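Local structure of galectin (Xenopus laevis, 3WUD) at residues I46-R51 with N59-N64; E77-F82 with D105-N110. The protein binds beta-galactosides such as lactose, as a lectin of the galectin family built on a single beta-sandwich carbohydrate-recognition fold. All coordinates share one frame; numbering follows the deposited sequence.

In the fold
Both contacts belong to one galectin beta-sandwich. Contact 1 pairs two neighbouring strands, 43-51 and 60-67, of the sheet that carries the glycan; contact 2 bridges from the end of 70-77, an outer strand of that sheet, and the loop after it to the edge strand 108-112 of the other sheet. Their centres lie about 10 Å apart. They meet where the backbone of E77 pairs with that of I61, the N of E77 lying 2.8 Å from the O of I61. H47, N49, R51 and N64 of contact 1 line the sugar pocket, whereas the side chain of E77 in contact 2 is about 12 Å from the galactose.

Contact 1 of 2, residues I46-R51 with N59-N64; sequences IHFNPR and NKIICN. With GAL (beta-D-galactopyranose), chain B; GLC (alpha-D-glucopyranose), chain C.
R51, which lies across I62, and H47 and N64, which pair with each other, all hydrogen-bond the bound disaccharide. R51 NH1 donates to O3 of the glucose over 2.8 Å, while NH2 reaches O4 of the galactose at 3.0 Å. H47 NE2 shares a hydrogen bond of 2.7 Å with that same galactose O4, and N64 ND2 gives an almost straight one (172°) to galactose O6. The guanidinium is positioned by N49, whose OD1 accepts from R51 NE at 2.8 Å; the acceptor lies in the guanidinium plane, but NE sits well above the amide plane. D57 adds a salt bridge to NH1. I62 CG1 packs over one guanidinium face, 3.4 Å from its plane and offset toward the rim, and the two side chains cross at about a right angle.

Main-chain bonds pair H47 with N64, N49 with I62 and R51 with K60, and N59 and K60 facing R51 form a G1 bulge. On the other face, F48 CD1 touches C63 SG at 3.8 Å. CG of F48 is anti to the backbone N (chi1 176°), which carries the ring toward I61 CG2. The hairpin thus has an apolar side toward the sandwich interior and a polar side where R51, held by N49 and D57, is probably oriented in advance for galactose O4 and glucose O3, with H47 and N64 at galactose O4 and O6.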
# COMPACT_ATOMS: atom_id res chain seq x y z
N ILE A 46 -13.94 8.65 4.34
CA ILE A 46 -14.10 8.01 5.70
C ILE A 46 -12.81 8.09 6.54
O ILE A 46 -11.70 7.85 6.10
CB ILE A 46 -14.68 6.56 5.65
CG1 ILE A 46 -15.07 6.07 7.06
CG2 ILE A 46 -13.68 5.64 5.01
CD1 ILE A 46 -15.86 4.75 7.01
N HIS A 47 -13.02 8.44 7.82
CA HIS A 47 -12.09 8.31 8.90
C HIS A 47 -12.75 7.27 9.77
O HIS A 47 -13.85 7.52 10.30
CB HIS A 47 -11.92 9.65 9.63
CG HIS A 47 -11.21 9.56 10.96
ND1 HIS A 47 -9.84 9.40 11.07
CD2 HIS A 47 -11.68 9.69 12.21
CE1 HIS A 47 -9.51 9.46 12.36
NE2 HIS A 47 -10.61 9.69 13.05
N PHE A 48 -12.13 6.11 9.83
CA PHE A 48 -12.62 4.91 10.50
C PHE A 48 -11.75 4.70 11.73
O PHE A 48 -10.55 4.44 11.62
CB PHE A 48 -12.46 3.73 9.55
CG PHE A 48 -12.82 2.41 10.14
CD1 PHE A 48 -14.15 2.01 10.19
CD2 PHE A 48 -11.84 1.56 10.64
CE1 PHE A 48 -14.50 0.79 10.72
CE2 PHE A 48 -12.18 0.32 11.21
CZ PHE A 48 -13.53 -0.03 11.27
N ASN A 49 -12.29 4.98 12.91
CA ASN A 49 -11.52 5.09 14.13
C ASN A 49 -12.04 4.23 15.37
O ASN A 49 -12.76 4.75 16.21
CB ASN A 49 -11.50 6.57 14.52
CG ASN A 49 -10.58 6.91 15.70
OD1 ASN A 49 -10.86 7.88 16.39
ND2 ASN A 49 -9.51 6.18 15.91
N PRO A 50 -11.65 2.92 15.41
CA PRO A 50 -11.97 2.07 16.52
C PRO A 50 -11.18 2.61 17.71
O PRO A 50 -10.04 2.91 17.61
CB PRO A 50 -11.45 0.69 16.07
CG PRO A 50 -11.60 0.75 14.59
CD PRO A 50 -11.03 2.13 14.34
N ARG A 51 -11.89 2.79 18.82
CA ARG A 51 -11.39 3.36 19.99
C ARG A 51 -11.58 2.35 21.14
O ARG A 51 -12.75 2.03 21.51
CB ARG A 51 -12.17 4.62 20.36
CG ARG A 51 -11.99 5.72 19.33
CD ARG A 51 -12.65 7.04 19.73
NE ARG A 51 -12.40 8.08 18.72
CZ ARG A 51 -13.01 9.28 18.73
NH1 ARG A 51 -13.82 9.59 19.70
NH2 ARG A 51 -12.73 10.19 17.80
N ASN A 59 -14.46 0.86 23.43
CA ASN A 59 -14.97 -0.11 22.49
C ASN A 59 -16.09 0.38 21.59
O ASN A 59 -17.14 -0.28 21.46
CB ASN A 59 -15.33 -1.44 23.20
CG ASN A 59 -14.13 -2.05 23.95
OD1 ASN A 59 -12.98 -1.62 23.82
ND2 ASN A 59 -14.40 -3.07 24.74
N LYS A 60 -15.84 1.56 20.95
CA LYS A 60 -16.77 2.06 19.96
C LYS A 60 -15.96 2.30 18.71
O LYS A 60 -14.81 2.63 18.79
CB LYS A 60 -17.37 3.42 20.36
CG LYS A 60 -18.04 3.44 21.75
CD LYS A 60 -19.35 2.72 21.69
CE LYS A 60 -20.05 2.73 23.06
NZ LYS A 60 -19.53 1.58 23.85
N ILE A 61 -16.61 2.24 17.56
CA ILE A 61 -16.02 2.72 16.36
C ILE A 61 -16.61 4.14 16.07
O ILE A 61 -17.85 4.28 15.90
CB ILE A 61 -16.33 1.85 15.16
CG1 ILE A 61 -15.84 0.40 15.39
CG2 ILE A 61 -15.65 2.44 13.94
CD1 ILE A 61 -16.20 -0.51 14.26
N ILE A 62 -15.73 5.13 15.97
CA ILE A 62 -16.21 6.47 15.59
C ILE A 62 -15.85 6.60 14.12
O ILE A 62 -14.72 6.29 13.76
CB ILE A 62 -15.48 7.52 16.38
CG1 ILE A 62 -16.06 7.63 17.78
CG2 ILE A 62 -15.60 8.90 15.72
CD1 ILE A 62 -16.39 6.34 18.51
N CYS A 63 -16.80 6.94 13.25
CA CYS A 63 -16.47 7.30 11.86
C CYS A 63 -16.82 8.77 11.61
O CYS A 63 -17.75 9.34 12.21
CB CYS A 63 -17.26 6.46 10.89
SG CYS A 63 -16.76 4.69 10.97
N ASN A 64 -16.06 9.39 10.73
CA ASN A 64 -16.38 10.72 10.31
C ASN A 64 -15.80 10.98 8.93
O ASN A 64 -15.07 10.19 8.40
CB ASN A 64 -15.77 11.73 11.30
CG ASN A 64 -16.55 13.06 11.35
OD1 ASN A 64 -17.28 13.39 10.47
ND2 ASN A 64 -16.30 13.85 12.34
C1 GAL B . -11.79 13.67 17.40
C2 GAL B . -10.38 13.10 17.31
C3 GAL B . -9.86 12.97 15.87
C4 GAL B . -10.95 12.29 15.03
C5 GAL B . -12.29 12.99 15.24
C6 GAL B . -13.46 12.41 14.47
O2 GAL B . -9.47 13.95 18.00
O3 GAL B . -8.61 12.32 15.88
O4 GAL B . -11.07 10.91 15.41
O5 GAL B . -12.72 12.98 16.60
O6 GAL B . -14.68 13.09 14.67
C1 GLC C . -15.57 15.46 20.47
C2 GLC C . -15.56 13.95 20.30
C3 GLC C . -14.32 13.34 19.74
C4 GLC C . -13.45 14.31 18.91
C5 GLC C . -13.24 15.66 19.59
C6 GLC C . -12.74 16.70 18.64
O1 GLC C . -16.29 15.90 21.60
O2 GLC C . -16.08 13.18 21.37
O3 GLC C . -14.75 12.18 19.02
O4 GLC C . -12.23 13.67 18.79
O5 GLC C . -14.43 16.20 20.10
O6 GLC C . -12.55 17.87 19.42

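Contact 2 of 2, residues E77-F82 with D105-N110; sequences ENVFPF and DGQEFN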
# COMPACT_ATOMS: atom_id res chain seq x y z
N GLU A 77 -20.59 3.63 16.06
CA GLU A 77 -21.04 2.24 16.01
C GLU A 77 -20.62 1.47 17.28
O GLU A 77 -19.50 1.56 17.64
CB GLU A 77 -20.42 1.57 14.77
CG GLU A 77 -20.70 2.29 13.48
CD GLU A 77 -22.13 2.15 12.99
OE1 GLU A 77 -22.80 1.12 13.30
OE2 GLU A 77 -22.58 3.05 12.25
N ASN A 78 -21.56 0.76 17.94
CA ASN A 78 -21.29 -0.16 19.03
C ASN A 78 -20.62 -1.49 18.56
O ASN A 78 -20.00 -2.16 19.32
CB ASN A 78 -22.53 -0.51 19.92
CG ASN A 78 -23.10 0.68 20.64
OD1 ASN A 78 -22.51 1.76 20.64
ND2 ASN A 78 -24.27 0.52 21.27
N VAL A 79 -20.67 -1.83 17.28
CA VAL A 79 -19.98 -3.07 16.89
C VAL A 79 -18.49 -2.89 17.13
O VAL A 79 -17.94 -1.82 16.86
CB VAL A 79 -20.24 -3.42 15.43
CG1 VAL A 79 -19.60 -2.44 14.51
CG2 VAL A 79 -19.68 -4.80 15.12
N PHE A 80 -17.83 -3.94 17.61
CA PHE A 80 -16.41 -3.83 17.96
C PHE A 80 -15.73 -5.18 18.07
O PHE A 80 -15.43 -5.65 19.18
CB PHE A 80 -16.27 -3.08 19.29
CG PHE A 80 -14.92 -2.43 19.49
CD1 PHE A 80 -14.66 -1.19 18.96
CD2 PHE A 80 -13.92 -3.01 20.28
CE1 PHE A 80 -13.43 -0.56 19.15
CE2 PHE A 80 -12.67 -2.42 20.43
CZ PHE A 80 -12.42 -1.16 19.85
N PRO A 81 -15.44 -5.79 16.94
CA PRO A 81 -14.75 -7.09 16.94
C PRO A 81 -13.23 -7.00 17.04
O PRO A 81 -12.52 -7.80 16.39
CB PRO A 81 -15.07 -7.60 15.56
CG PRO A 81 -15.08 -6.37 14.75
CD PRO A 81 -15.76 -5.34 15.59
N PHE A 82 -12.70 -6.00 17.71
CA PHE A 82 -11.26 -5.82 17.73
C PHE A 82 -10.67 -6.19 19.09
O PHE A 82 -11.37 -6.15 20.07
CB PHE A 82 -10.89 -4.36 17.33
CG PHE A 82 -11.57 -3.88 16.08
CD1 PHE A 82 -11.06 -4.22 14.85
CD2 PHE A 82 -12.67 -3.01 16.14
CE1 PHE A 82 -11.69 -3.80 13.71
CE2 PHE A 82 -13.28 -2.55 15.01
CZ PHE A 82 -12.77 -2.95 13.80
N ASP A 105 -15.78 -10.37 11.50
CA ASP A 105 -16.81 -11.23 12.07
C ASP A 105 -18.14 -11.20 11.28
O ASP A 105 -19.16 -11.61 11.77
CB ASP A 105 -17.03 -10.88 13.58
CG ASP A 105 -17.71 -9.52 13.77
OD1 ASP A 105 -18.26 -9.21 14.88
OD2 ASP A 105 -17.76 -8.75 12.80
N GLY A 106 -18.12 -10.67 10.06
CA GLY A 106 -19.28 -10.54 9.27
C GLY A 106 -20.17 -9.31 9.47
O GLY A 106 -21.06 -9.07 8.64
N GLN A 107 -19.98 -8.56 10.54
CA GLN A 107 -20.78 -7.37 10.79
C GLN A 107 -20.38 -6.31 9.80
O GLN A 107 -19.23 -6.24 9.46
CB GLN A 107 -20.58 -6.89 12.22
CG GLN A 107 -21.11 -7.93 13.18
CD GLN A 107 -21.77 -7.29 14.39
OE1 GLN A 107 -22.91 -6.79 14.31
NE2 GLN A 107 -21.04 -7.31 15.51
N GLU A 108 -21.34 -5.51 9.37
CA GLU A 108 -21.14 -4.52 8.32
C GLU A 108 -21.93 -3.25 8.68
O GLU A 108 -23.02 -3.36 9.28
CB GLU A 108 -21.77 -5.01 7.03
CG GLU A 108 -21.10 -6.16 6.31
CD GLU A 108 -21.96 -6.62 5.15
OE1 GLU A 108 -23.02 -6.00 4.94
OE2 GLU A 108 -21.56 -7.57 4.43
N PHE A 109 -21.48 -2.08 8.20
CA PHE A 109 -22.31 -0.89 8.33
C PHE A 109 -21.95 0.04 7.22
O PHE A 109 -20.93 -0.15 6.56
CB PHE A 109 -22.13 -0.26 9.73
CG PHE A 109 -20.74 0.31 9.99
CD1 PHE A 109 -20.41 1.64 9.62
CD2 PHE A 109 -19.77 -0.46 10.62
CE1 PHE A 109 -19.12 2.14 9.89
CE2 PHE A 109 -18.51 0.08 10.93
CZ PHE A 109 -18.17 1.35 10.52
N ASN A 110 -22.83 0.98 6.91
CA ASN A 110 -22.60 1.91 5.82
C ASN A 110 -22.32 3.25 6.40
O ASN A 110 -22.89 3.63 7.42
CB ASN A 110 -23.83 2.05 4.91
CG ASN A 110 -24.22 0.75 4.27
OD1 ASN A 110 -23.38 -0.02 3.84
ND2 ASN A 110 -25.51 0.49 4.25
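E77 and F109 form the inner end of a side-chain contact at the surface, made between the end of strand 70-77 with the loop after it, and the turn leading into strand 108-112 with that strand's first residues; 108-112 edges the opposite sheet. The two chain segments run nearly antiparallel, with end-to-end directions 166° apart, but they do not pair as beta strands.

The main evidence is a CH-pi contact: CG of E77 stands 3.7 Å from the centroid of the F109 ring, only 3° off its normal. A bend at chi2 folds the E77 chain back, laying its carboxylate over the same ring face with the two planes 9° apart; OE2 of E77 comes within 3.7 Å of F109 CD1. Q75 NE2 holds that oxygen by a hydrogen bond and also donates to the backbone O of N110, so one amide ties the stacked carboxylate to the strand bearing the ring. V79 CG1 approaches the ring obliquely, 4.4 Å from F109 CD2.

Farther along, P81 CB rests 3.6 Å from D105 OD1, the proline and the aspartate crossing at about a right angle. The other oxygen, D105 OD2, accepts from the N of Q107 at 3.2 Å, and the donor lies above the carboxylate plane. This bond closes an Asx turn through G106 and leads the chain into the strand.

V79 and P81 both touch L103 of strand 98-103. The contact joins the edges of the two sheets of the galectin beta-sandwich, with F109 turned into its interior against F48 and C63.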